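Local coordinates for MNMC2 (Aquifex aeolicus, PDB 3VYW), which methylates the aminomethyl group of a modified tRNA wobble uridine with S-adenosylmethionine, as a bacterial MnmC2 lacking the usually fused oxidase domain, at residues Lys56-Lys61 with Phe105-Asn110; Ala114-Trp119 with Glu145-Ile150; Gly220-Tyr225 with Lys253-Ser258. One frame throughout, in Å; residues are numbered along the deposited sequence.

Contact 1: residues Lys56-Lys61 with Phe105-Asn110; sequences KTLIHK and FGLGYN. With SAM (S-adenosylmethionine), chain E.
A small, buried contact joins strand 56-60, the middle strand of a three-stranded antiparallel sheet, to the glycine-rich loop Phe105-Gly108 that holds the methionine end of S-adenosylmethionine. Tyr109 and Leu107 reach across to Lys56, Thr57 and Leu58. Tyr109, on the first turn of helix 109-121, directs its OH as donor at Lys56 O; the 2.4 Å between Tyr109 OH and Lys56 O is too short to be trusted, and the exact length is doubtful. The carbonyl oxygen lies at the edge of the phenol ring, in its plane. Placing CG anti to the carbonyl carbon, beside the backbone N (chi1 -77°), directs the tyrosine ring from the helix start toward the strand, and on the way it rests against His68 and His151. Beside it Leu107 points at the strand: its CD2 meets CD1 of Leu58 at 3.8 Å, the two branched ends crossing at a slant, while CD1 approaches Thr57 CA at 4.3 Å. Thr57 OG1 is bonded to His68 N instead. The loop follows strand 97-103 and leads into helix 109-121, the place of the glycine-rich motif in Rossmann-like methyltransferases. A type II' turn runs from Phe105 to Gly108, closed by Gly108 N to Phe105 O at 3.0 Å, with Gly108 as N-cap. Gly106 has positive phi, and its CA packs 3.3 Å from the CA of SAM, bringing the loop backbone directly against the ligand. At this helix start, whose dipole would probably help to stabilise the negative carboxylate, two backbone N-H groups grip one of its oxygens, Leu107 N at 3.0 Å and Tyr109 N at 3.2 Å from SAM O; Asn110 N adds a weak bond to OXT.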
loop_
_atom_site.group_PDB
_atom_site.type_symbol
_atom_site.label_atom_id
_atom_site.label_comp_id
_atom_site.label_asym_id
_atom_site.label_seq_id
_atom_site.Cartn_x
_atom_site.Cartn_y
_atom_site.Cartn_z
ATOM N N LYS A 56 -13.282 -11.437 -8.302
ATOM C CA LYS A 56 -13.461 -11.764 -6.931
ATOM C C LYS A 56 -12.287 -11.237 -6.172
ATOM O O LYS A 56 -11.250 -10.988 -6.708
ATOM C CB LYS A 56 -13.529 -13.260 -6.729
ATOM C CG LYS A 56 -14.698 -13.959 -7.365
ATOM C CD LYS A 56 -15.996 -13.625 -6.679
ATOM C CE LYS A 56 -17.122 -14.491 -7.158
ATOM N NZ LYS A 56 -16.920 -15.866 -6.682
ATOM N N THR A 57 -12.494 -11.097 -4.888
ATOM C CA THR A 57 -11.536 -10.603 -3.950
ATOM C C THR A 57 -11.791 -11.378 -2.682
ATOM O O THR A 57 -12.729 -12.111 -2.595
ATOM C CB THR A 57 -11.751 -9.116 -3.713
ATOM O OG1 THR A 57 -10.625 -8.570 -3.078
ATOM C CG2 THR A 57 -12.910 -8.897 -2.868
ATOM N N LEU A 58 -10.954 -11.198 -1.692
ATOM C CA LEU A 58 -11.206 -11.782 -0.422
ATOM C C LEU A 58 -11.288 -10.670 0.561
ATOM O O LEU A 58 -10.745 -9.626 0.352
ATOM C CB LEU A 58 -10.071 -12.688 -0.021
ATOM C CG LEU A 58 -9.671 -13.750 -1.007
ATOM C CD1 LEU A 58 -8.384 -14.384 -0.566
ATOM C CD2 LEU A 58 -10.753 -14.775 -1.110
ATOM N N ILE A 59 -11.960 -10.924 1.662
ATOM C CA ILE A 59 -11.940 -10.025 2.777
ATOM C C ILE A 59 -10.966 -10.580 3.754
ATOM O O ILE A 59 -11.012 -11.735 4.035
ATOM C CB ILE A 59 -13.270 -9.958 3.504
ATOM C CG1 ILE A 59 -14.404 -9.677 2.547
ATOM C CG2 ILE A 59 -13.224 -8.885 4.552
ATOM C CD1 ILE A 59 -14.462 -8.261 2.075
ATOM N N HIS A 60 -10.083 -9.750 4.269
ATOM C CA HIS A 60 -9.183 -10.178 5.298
ATOM C C HIS A 60 -9.769 -9.831 6.631
ATOM O O HIS A 60 -10.032 -8.681 6.926
ATOM C CB HIS A 60 -7.822 -9.547 5.099
ATOM C CG HIS A 60 -6.713 -10.242 5.815
ATOM N ND1 HIS A 60 -6.700 -10.401 7.118
ATOM C CD2 HIS A 60 -5.563 -10.803 5.359
ATOM C CE1 HIS A 60 -5.612 -11.031 7.480
ATOM N NE2 HIS A 60 -4.917 -11.283 6.408
ATOM N N LYS A 61 -10.023 -10.853 7.429
ATOM C CA LYS A 61 -10.661 -10.758 8.721
ATOM C C LYS A 61 -9.912 -9.995 9.786
ATOM O O LYS A 61 -10.509 -9.357 10.586
ATOM C CB LYS A 61 -11.009 -12.147 9.216
ATOM C CG LYS A 61 -12.328 -12.664 8.716
ATOM C CD LYS A 61 -12.259 -14.128 8.370
ATOM C CE LYS A 61 -12.712 -15.017 9.513
ATOM N NZ LYS A 61 -12.948 -16.399 9.031
ATOM N N PHE A 105 1.947 -8.501 -2.210
ATOM C CA PHE A 105 1.633 -9.305 -3.352
ATOM C C PHE A 105 0.155 -9.561 -3.491
ATOM O O PHE A 105 -0.372 -9.532 -4.562
ATOM C CB PHE A 105 2.365 -10.620 -3.308
ATOM C CG PHE A 105 2.029 -11.499 -4.436
ATOM C CD1 PHE A 105 2.590 -11.298 -5.643
ATOM C CD2 PHE A 105 1.097 -12.465 -4.298
ATOM C CE1 PHE A 105 2.264 -12.074 -6.694
ATOM C CE2 PHE A 105 0.761 -13.248 -5.344
ATOM C CZ PHE A 105 1.354 -13.055 -6.542
ATOM N N GLY A 106 -0.502 -9.818 -2.383
ATOM C CA GLY A 106 -1.914 -10.068 -2.364
ATOM C C GLY A 106 -2.349 -11.250 -3.173
ATOM O O GLY A 106 -1.864 -12.309 -2.994
ATOM N N LEU A 107 -3.307 -11.070 -4.047
ATOM C CA LEU A 107 -3.721 -12.128 -4.919
ATOM C C LEU A 107 -3.014 -12.042 -6.230
ATOM O O LEU A 107 -3.213 -12.842 -7.079
ATOM C CB LEU A 107 -5.202 -12.093 -5.123
ATOM C CG LEU A 107 -5.983 -11.713 -3.904
ATOM C CD1 LEU A 107 -7.419 -11.609 -4.295
ATOM C CD2 LEU A 107 -5.830 -12.778 -2.869
ATOM N N GLY A 108 -2.157 -11.061 -6.356
ATOM C CA GLY A 108 -1.386 -10.877 -7.545
ATOM C C GLY A 108 -2.054 -10.144 -8.664
ATOM O O GLY A 108 -1.591 -10.190 -9.747
ATOM N N TYR A 109 -3.154 -9.483 -8.374
ATOM C CA TYR A 109 -3.953 -8.801 -9.363
ATOM C C TYR A 109 -3.299 -7.653 -10.073
ATOM O O TYR A 109 -3.398 -7.557 -11.244
ATOM C CB TYR A 109 -5.199 -8.266 -8.710
ATOM C CG TYR A 109 -6.261 -9.270 -8.440
ATOM C CD1 TYR A 109 -6.060 -10.612 -8.625
ATOM C CD2 TYR A 109 -7.460 -8.876 -7.993
ATOM C CE1 TYR A 109 -7.047 -11.513 -8.370
ATOM C CE2 TYR A 109 -8.438 -9.772 -7.735
ATOM C CZ TYR A 109 -8.230 -11.082 -7.931
ATOM O OH TYR A 109 -9.241 -11.940 -7.673
ATOM N N ASN A 110 -2.650 -6.776 -9.348
ATOM C CA ASN A 110 -2.042 -5.641 -9.952
ATOM C C ASN A 110 -1.003 -6.105 -10.910
ATOM O O ASN A 110 -0.890 -5.609 -11.976
ATOM C CB ASN A 110 -1.320 -4.810 -8.912
ATOM C CG ASN A 110 -2.219 -3.898 -8.132
ATOM O OD1 ASN A 110 -3.301 -3.582 -8.521
ATOM N ND2 ASN A 110 -1.747 -3.480 -7.013
HETATM N N SAM E . -1.786 -6.146 -4.067
HETATM C CA SAM E . -2.686 -7.214 -3.842
HETATM C C SAM E . -3.260 -7.491 -5.176
HETATM O O SAM E . -3.927 -8.466 -5.415
HETATM O OXT SAM E . -3.004 -6.730 -6.062
HETATM C CB SAM E . -3.595 -6.739 -2.731
HETATM C CG SAM E . -2.818 -6.901 -1.419
HETATM S SD SAM E . -3.557 -6.434 -0.029
HETATM C CE SAM E . -4.186 -4.949 -0.250
HETATM C "C5'" SAM E . -2.468 -6.279 1.211
HETATM C "C4'" SAM E . -1.319 -7.295 1.253
HETATM O "O4'" SAM E . -0.247 -6.766 2.008
HETATM C "C3'" SAM E . -1.659 -8.602 1.937
HETATM O "O3'" SAM E . -1.098 -9.676 1.217
HETATM C "C2'" SAM E . -0.961 -8.514 3.266
HETATM O "O2'" SAM E . -0.614 -9.791 3.726
HETATM C "C1'" SAM E . 0.253 -7.717 2.924
HETATM N N9 SAM E . 0.945 -7.108 4.081
HETATM C C8 SAM E . 0.421 -6.427 5.072
HETATM N N7 SAM E . 1.336 -6.012 5.926
HETATM C C5 SAM E . 2.488 -6.431 5.494
HETATM C C6 SAM E . 3.874 -6.335 5.931
HETATM N N6 SAM E . 4.225 -5.699 7.034
HETATM N N1 SAM E . 4.783 -6.909 5.196
HETATM C C2 SAM E . 4.483 -7.537 4.099
HETATM N N3 SAM E . 3.267 -7.668 3.663
HETATM C C4 SAM E . 2.231 -7.153 4.292
#

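Contact 2: residues Ala114-Trp119 with Glu145-Ile150; sequences ALKHLW and EPYREI
Helix 109-121, which follows the first strand of the Rossmann-like core, meets the loop leading into helix 148-157 and that helix's first turn; Lys116, Ile150 and Tyr147 carry most of the contact, with His117 adding a hydrogen bond. Lys116 spans the gap: with CG anti to the backbone N (chi1 -159°) and the chain bent at chi2 and chi4, its CD passes Tyr147 CE2 at 3.6 Å, roughly at right angles to the tyrosine side chain. Its NZ then donates to Pro146 O at 3.0 Å, approaching with a tilt of 30° from the carbonyl plane. Pro146 follows a cis peptide bond. The rings of His117 and Tyr147 meet rim to rim, planes 21° apart, and a hydrogen bond of 3.1 Å links His117 NE2 to Tyr147 OH. Next to these polar contacts Ile150 packs against the helix. Its CG1 lies 4.2 Å from Leu115 CB, and CD1 is 4.3 Å from Trp119 CZ3, at the edge of the indole. Trp119 NE1 is bonded to Leu125 O, and Leu115 and Trp119 both rest on Val127 of strand 126-133. Such packing belongs to the helical layer flanking the sheet of a Rossmann-like methyltransferase fold.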
loop_
_atom_site.group_PDB
_atom_site.type_symbol
_atom_site.label_atom_id
_atom_site.label_comp_id
_atom_site.label_asym_id
_atom_site.label_seq_id
_atom_site.Cartn_x
_atom_site.Cartn_y
_atom_site.Cartn_z
ATOM N N ALA A 114 -1.056 -5.597 -14.937
ATOM C CA ALA A 114 0.003 -4.890 -15.571
ATOM C C ALA A 114 0.669 -5.682 -16.662
ATOM O O ALA A 114 0.906 -5.180 -17.718
ATOM C CB ALA A 114 1.021 -4.494 -14.534
ATOM N N LEU A 115 0.984 -6.926 -16.394
ATOM C CA LEU A 115 1.672 -7.753 -17.346
ATOM C C LEU A 115 0.874 -7.980 -18.590
ATOM O O LEU A 115 1.413 -8.068 -19.634
ATOM C CB LEU A 115 2.100 -9.066 -16.744
ATOM C CG LEU A 115 3.191 -9.094 -15.712
ATOM C CD1 LEU A 115 3.292 -10.488 -15.169
ATOM C CD2 LEU A 115 4.512 -8.662 -16.260
ATOM N N LYS A 116 -0.421 -8.093 -18.492
ATOM C CA LYS A 116 -1.182 -8.211 -19.700
ATOM C C LYS A 116 -1.079 -6.997 -20.598
ATOM O O LYS A 116 -0.891 -7.113 -21.772
ATOM C CB LYS A 116 -2.632 -8.457 -19.366
ATOM C CG LYS A 116 -3.390 -9.086 -20.501
ATOM C CD LYS A 116 -4.800 -8.574 -20.573
ATOM C CE LYS A 116 -5.419 -8.929 -21.894
ATOM N NZ LYS A 116 -5.367 -10.378 -22.156
ATOM N N HIS A 117 -1.245 -5.826 -20.041
ATOM C CA HIS A 117 -1.029 -4.617 -20.755
ATOM C C HIS A 117 0.363 -4.366 -21.153
ATOM O O HIS A 117 0.610 -3.909 -22.232
ATOM C CB HIS A 117 -1.594 -3.468 -19.980
ATOM C CG HIS A 117 -3.047 -3.594 -19.773
ATOM N ND1 HIS A 117 -3.917 -2.879 -20.431
ATOM C CD2 HIS A 117 -3.762 -4.467 -19.010
ATOM C CE1 HIS A 117 -5.133 -3.242 -20.080
ATOM N NE2 HIS A 117 -5.029 -4.215 -19.210
ATOM N N LEU A 118 1.315 -4.643 -20.307
ATOM C CA LEU A 118 2.649 -4.331 -20.694
ATOM C C LEU A 118 3.022 -5.120 -21.905
ATOM O O LEU A 118 3.631 -4.612 -22.800
ATOM C CB LEU A 118 3.604 -4.724 -19.602
ATOM C CG LEU A 118 3.704 -3.774 -18.455
ATOM C CD1 LEU A 118 4.534 -4.422 -17.384
ATOM C CD2 LEU A 118 4.382 -2.537 -18.954
ATOM N N TRP A 119 2.718 -6.397 -21.889
ATOM C CA TRP A 119 2.953 -7.229 -23.023
ATOM C C TRP A 119 2.135 -6.944 -24.243
ATOM O O TRP A 119 2.587 -7.151 -25.333
ATOM C CB TRP A 119 3.033 -8.688 -22.651
ATOM C CG TRP A 119 4.296 -8.983 -21.921
ATOM C CD1 TRP A 119 5.506 -8.383 -22.083
ATOM C CD2 TRP A 119 4.496 -9.929 -20.861
ATOM N NE1 TRP A 119 6.409 -8.893 -21.236
ATOM C CE2 TRP A 119 5.865 -9.822 -20.482
ATOM C CE3 TRP A 119 3.703 -10.835 -20.222
ATOM C CZ2 TRP A 119 6.403 -10.592 -19.501
ATOM C CZ3 TRP A 119 4.255 -11.602 -19.233
ATOM C CH2 TRP A 119 5.571 -11.480 -18.882
ATOM N N GLU A 145 -11.839 -13.851 -17.523
ATOM C CA GLU A 145 -11.233 -13.379 -18.745
ATOM C C GLU A 145 -11.683 -11.973 -18.947
ATOM O O GLU A 145 -12.749 -11.608 -18.556
ATOM C CB GLU A 145 -11.599 -14.239 -19.947
ATOM C CG GLU A 145 -10.582 -15.285 -20.354
ATOM C CD GLU A 145 -9.133 -14.985 -19.970
ATOM O OE1 GLU A 145 -8.818 -14.157 -19.073
ATOM O OE2 GLU A 145 -8.268 -15.640 -20.594
ATOM N N PRO A 146 -10.765 -11.179 -19.457
ATOM C CA PRO A 146 -9.598 -11.644 -20.205
ATOM C C PRO A 146 -8.233 -11.701 -19.529
ATOM O O PRO A 146 -7.232 -11.761 -20.180
ATOM C CB PRO A 146 -9.511 -10.612 -21.291
ATOM C CG PRO A 146 -9.924 -9.394 -20.610
ATOM C CD PRO A 146 -11.081 -9.804 -19.790
ATOM N N TYR A 147 -8.219 -11.675 -18.227
ATOM C CA TYR A 147 -7.053 -11.735 -17.395
ATOM C C TYR A 147 -6.750 -13.059 -16.758
ATOM O O TYR A 147 -5.834 -13.147 -16.015
ATOM C CB TYR A 147 -7.151 -10.686 -16.309
ATOM C CG TYR A 147 -7.271 -9.321 -16.837
ATOM C CD1 TYR A 147 -8.495 -8.767 -17.072
ATOM C CD2 TYR A 147 -6.167 -8.573 -17.100
ATOM C CE1 TYR A 147 -8.618 -7.497 -17.564
ATOM C CE2 TYR A 147 -6.285 -7.302 -17.595
ATOM C CZ TYR A 147 -7.516 -6.784 -17.826
ATOM O OH TYR A 147 -7.628 -5.552 -18.313
ATOM N N ARG A 148 -7.534 -14.076 -17.019
ATOM C CA ARG A 148 -7.301 -15.371 -16.421
ATOM C C ARG A 148 -6.045 -16.090 -16.797
ATOM O O ARG A 148 -5.473 -16.739 -15.994
ATOM C CB ARG A 148 -8.430 -16.307 -16.701
ATOM C CG ARG A 148 -7.913 -17.706 -16.797
ATOM C CD ARG A 148 -9.015 -18.703 -16.966
ATOM N NE ARG A 148 -10.054 -18.398 -16.019
ATOM C CZ ARG A 148 -11.345 -18.380 -16.301
ATOM N NH1 ARG A 148 -11.768 -18.681 -17.517
ATOM N NH2 ARG A 148 -12.210 -18.065 -15.358
ATOM N N GLU A 149 -5.661 -16.025 -18.050
ATOM C CA GLU A 149 -4.478 -16.703 -18.530
ATOM C C GLU A 149 -3.222 -16.163 -17.933
ATOM O O GLU A 149 -2.316 -16.884 -17.581
ATOM C CB GLU A 149 -4.366 -16.489 -20.007
ATOM C CG GLU A 149 -4.321 -17.747 -20.797
ATOM C CD GLU A 149 -5.678 -18.370 -20.940
ATOM O OE1 GLU A 149 -6.319 -18.181 -21.985
ATOM O OE2 GLU A 149 -6.102 -19.065 -20.012
ATOM N N ILE A 150 -3.166 -14.853 -17.916
ATOM C CA ILE A 150 -2.081 -14.090 -17.365
ATOM C C ILE A 150 -1.963 -14.236 -15.873
ATOM O O ILE A 150 -0.894 -14.257 -15.350
ATOM C CB ILE A 150 -2.223 -12.634 -17.768
ATOM C CG1 ILE A 150 -0.917 -11.917 -17.608
ATOM C CG2 ILE A 150 -3.261 -11.953 -16.937
ATOM C CD1 ILE A 150 0.247 -12.698 -18.120
#

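Contact 3: residues Gly220-Tyr225 with Lys253-Ser258; sequences GYWVSY and KGTVAS
Lys253 and Gly254 lie alongside Tyr225 at the end of strand 220-224, with Gly254 CA 3.6 Å from Tyr225 O in a CA-H...O contact. Thr255 then pairs with Ser224 through two backbone bonds, Thr255 N to Ser224 O at 3.0 Å and Ser224 N to Thr255 O at 3.2 Å. At the edge of the indole, Thr255 CG2 lies 3.9 Å from Trp222 CZ3, while OG1 turns to Ser226 O and Arg232 NE. The two strands run antiparallel (159°) within the eight-stranded mixed sheet, where 253-258, the last sheet strand in sequence, is inserted between 220-224 and 241-246 and antiparallel to both, forming the reversed hairpin characteristic of class I methyltransferases. Val256 forms a non-hydrogen-bonded pair with Val223, their side chains side by side on the opposite face from Trp222; Val256 CG1, anti to the backbone N (chi1 -160°), reaches Tyr221 CD2 at 3.8 Å. Ala257 restores a hydrogen-bonded pair with Trp222: Trp222 N to Ala257 O is 2.8 Å, and Ala257 N to Trp222 O is 2.9 Å. The CB atoms of Ala257 and Trp222 also touch. At Ser258 the hydroxyl OG donates to Gly220 O at 3.0 Å from above the carbonyl plane and is also bonded to Ala261 N.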
loop_
_atom_site.group_PDB
_atom_site.type_symbol
_atom_site.label_atom_id
_atom_site.label_comp_id
_atom_site.label_asym_id
_atom_site.label_seq_id
_atom_site.Cartn_x
_atom_site.Cartn_y
_atom_site.Cartn_z
ATOM N N GLY A 220 10.350 7.670 -11.959
ATOM C CA GLY A 220 9.362 6.702 -11.603
ATOM C C GLY A 220 8.230 7.285 -10.805
ATOM O O GLY A 220 8.368 8.297 -10.174
ATOM N N TYR A 221 7.130 6.563 -10.813
ATOM C CA TYR A 221 5.885 6.913 -10.173
ATOM C C TYR A 221 5.496 5.963 -9.040
ATOM O O TYR A 221 5.623 4.786 -9.146
ATOM C CB TYR A 221 4.779 6.921 -11.217
ATOM C CG TYR A 221 4.834 8.096 -12.127
ATOM C CD1 TYR A 221 5.468 8.027 -13.333
ATOM C CD2 TYR A 221 4.269 9.285 -11.771
ATOM C CE1 TYR A 221 5.525 9.106 -14.159
ATOM C CE2 TYR A 221 4.320 10.363 -12.595
ATOM C CZ TYR A 221 4.950 10.267 -13.789
ATOM O OH TYR A 221 4.992 11.355 -14.592
ATOM N N TRP A 222 5.002 6.526 -7.959
ATOM C CA TRP A 222 4.516 5.773 -6.852
ATOM C C TRP A 222 3.034 5.886 -6.829
ATOM O O TRP A 222 2.521 6.955 -6.858
ATOM C CB TRP A 222 5.103 6.360 -5.605
ATOM C CG TRP A 222 4.658 5.786 -4.298
ATOM C CD1 TRP A 222 5.350 4.946 -3.499
ATOM C CD2 TRP A 222 3.449 6.082 -3.549
ATOM N NE1 TRP A 222 4.670 4.681 -2.378
ATOM C CE2 TRP A 222 3.525 5.312 -2.352
ATOM C CE3 TRP A 222 2.342 6.844 -3.770
ATOM C CZ2 TRP A 222 2.535 5.329 -1.410
ATOM C CZ3 TRP A 222 1.341 6.833 -2.828
ATOM C CH2 TRP A 222 1.442 6.099 -1.677
ATOM N N VAL A 223 2.333 4.775 -6.803
ATOM C CA VAL A 223 0.897 4.794 -6.891
ATOM C C VAL A 223 0.168 4.034 -5.797
ATOM O O VAL A 223 0.594 3.007 -5.359
ATOM C CB VAL A 223 0.405 4.314 -8.257
ATOM C CG1 VAL A 223 0.859 5.237 -9.331
ATOM C CG2 VAL A 223 0.867 2.924 -8.551
ATOM N N SER A 224 -0.940 4.578 -5.354
ATOM C CA SER A 224 -1.779 3.893 -4.431
ATOM C C SER A 224 -3.205 4.324 -4.593
ATOM O O SER A 224 -3.472 5.382 -5.062
ATOM C CB SER A 224 -1.303 4.134 -3.016
ATOM O OG SER A 224 -2.108 3.475 -2.110
ATOM N N TYR A 225 -4.120 3.478 -4.190
ATOM C CA TYR A 225 -5.513 3.803 -4.085
ATOM C C TYR A 225 -5.779 4.828 -3.006
ATOM O O TYR A 225 -6.751 5.498 -3.032
ATOM C CB TYR A 225 -6.331 2.550 -3.843
ATOM C CG TYR A 225 -6.071 1.987 -2.511
ATOM C CD1 TYR A 225 -6.756 2.411 -1.426
ATOM C CD2 TYR A 225 -5.087 1.080 -2.330
ATOM C CE1 TYR A 225 -6.488 1.927 -0.201
ATOM C CE2 TYR A 225 -4.811 0.595 -1.107
ATOM C CZ TYR A 225 -5.526 1.024 -0.050
ATOM O OH TYR A 225 -5.253 0.544 1.169
ATOM N N LYS A 253 -10.305 9.403 -4.779
ATOM C CA LYS A 253 -9.153 9.541 -5.626
ATOM C C LYS A 253 -7.972 8.866 -5.014
ATOM O O LYS A 253 -7.948 8.642 -3.847
ATOM C CB LYS A 253 -8.812 10.999 -5.803
ATOM C CG LYS A 253 -9.980 11.873 -6.131
ATOM C CD LYS A 253 -9.548 13.317 -6.216
ATOM C CE LYS A 253 -9.320 13.734 -7.653
ATOM N NZ LYS A 253 -8.752 15.100 -7.751
ATOM N N GLY A 254 -7.004 8.538 -5.842
ATOM C CA GLY A 254 -5.767 7.936 -5.442
ATOM C C GLY A 254 -4.625 8.894 -5.398
ATOM O O GLY A 254 -4.794 10.039 -5.580
ATOM N N THR A 255 -3.445 8.392 -5.149
ATOM C CA THR A 255 -2.310 9.240 -5.077
ATOM C C THR A 255 -1.274 8.831 -6.060
ATOM O O THR A 255 -1.039 7.694 -6.261
ATOM C CB THR A 255 -1.750 9.298 -3.664
ATOM O OG1 THR A 255 -2.665 9.978 -2.851
ATOM C CG2 THR A 255 -0.546 10.104 -3.633
ATOM N N VAL A 256 -0.692 9.814 -6.708
ATOM C CA VAL A 256 0.378 9.603 -7.640
ATOM C C VAL A 256 1.547 10.436 -7.222
ATOM O O VAL A 256 1.404 11.583 -6.956
ATOM C CB VAL A 256 -0.024 10.013 -9.031
ATOM C CG1 VAL A 256 0.874 9.371 -10.037
ATOM C CG2 VAL A 256 -1.450 9.629 -9.305
ATOM N N ALA A 257 2.709 9.827 -7.127
ATOM C CA ALA A 257 3.883 10.520 -6.675
ATOM C C ALA A 257 5.083 10.301 -7.565
ATOM O O ALA A 257 5.253 9.279 -8.145
ATOM C CB ALA A 257 4.201 10.128 -5.258
ATOM N N SER A 258 5.907 11.308 -7.695
ATOM C CA SER A 258 7.178 11.134 -8.323
ATOM C C SER A 258 8.139 12.116 -7.751
ATOM O O SER A 258 7.773 13.188 -7.403
ATOM C CB SER A 258 7.054 11.335 -9.810
ATOM O OG SER A 258 8.310 11.285 -10.404
#

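Contacts 1 and 2 share helix 109-121: its first turn and the loop before it hold the carboxylate of S-adenosylmethionine in contact 1, and residues further along meet segment 145-150 in contact 2. Their centres are about 17 Å apart, and the side chain of Tyr147 stands about 12 Å from the ligand. Contact 3 lies in the core sheet, its centre about 20 Å from that of contact 1 and about 21 Å from that of contact 2. It nonetheless approaches the same pocket, for the side chain of Tyr225 is about 6 Å from the ligand and that of Val223 about 7 Å from the side chain of Asn110.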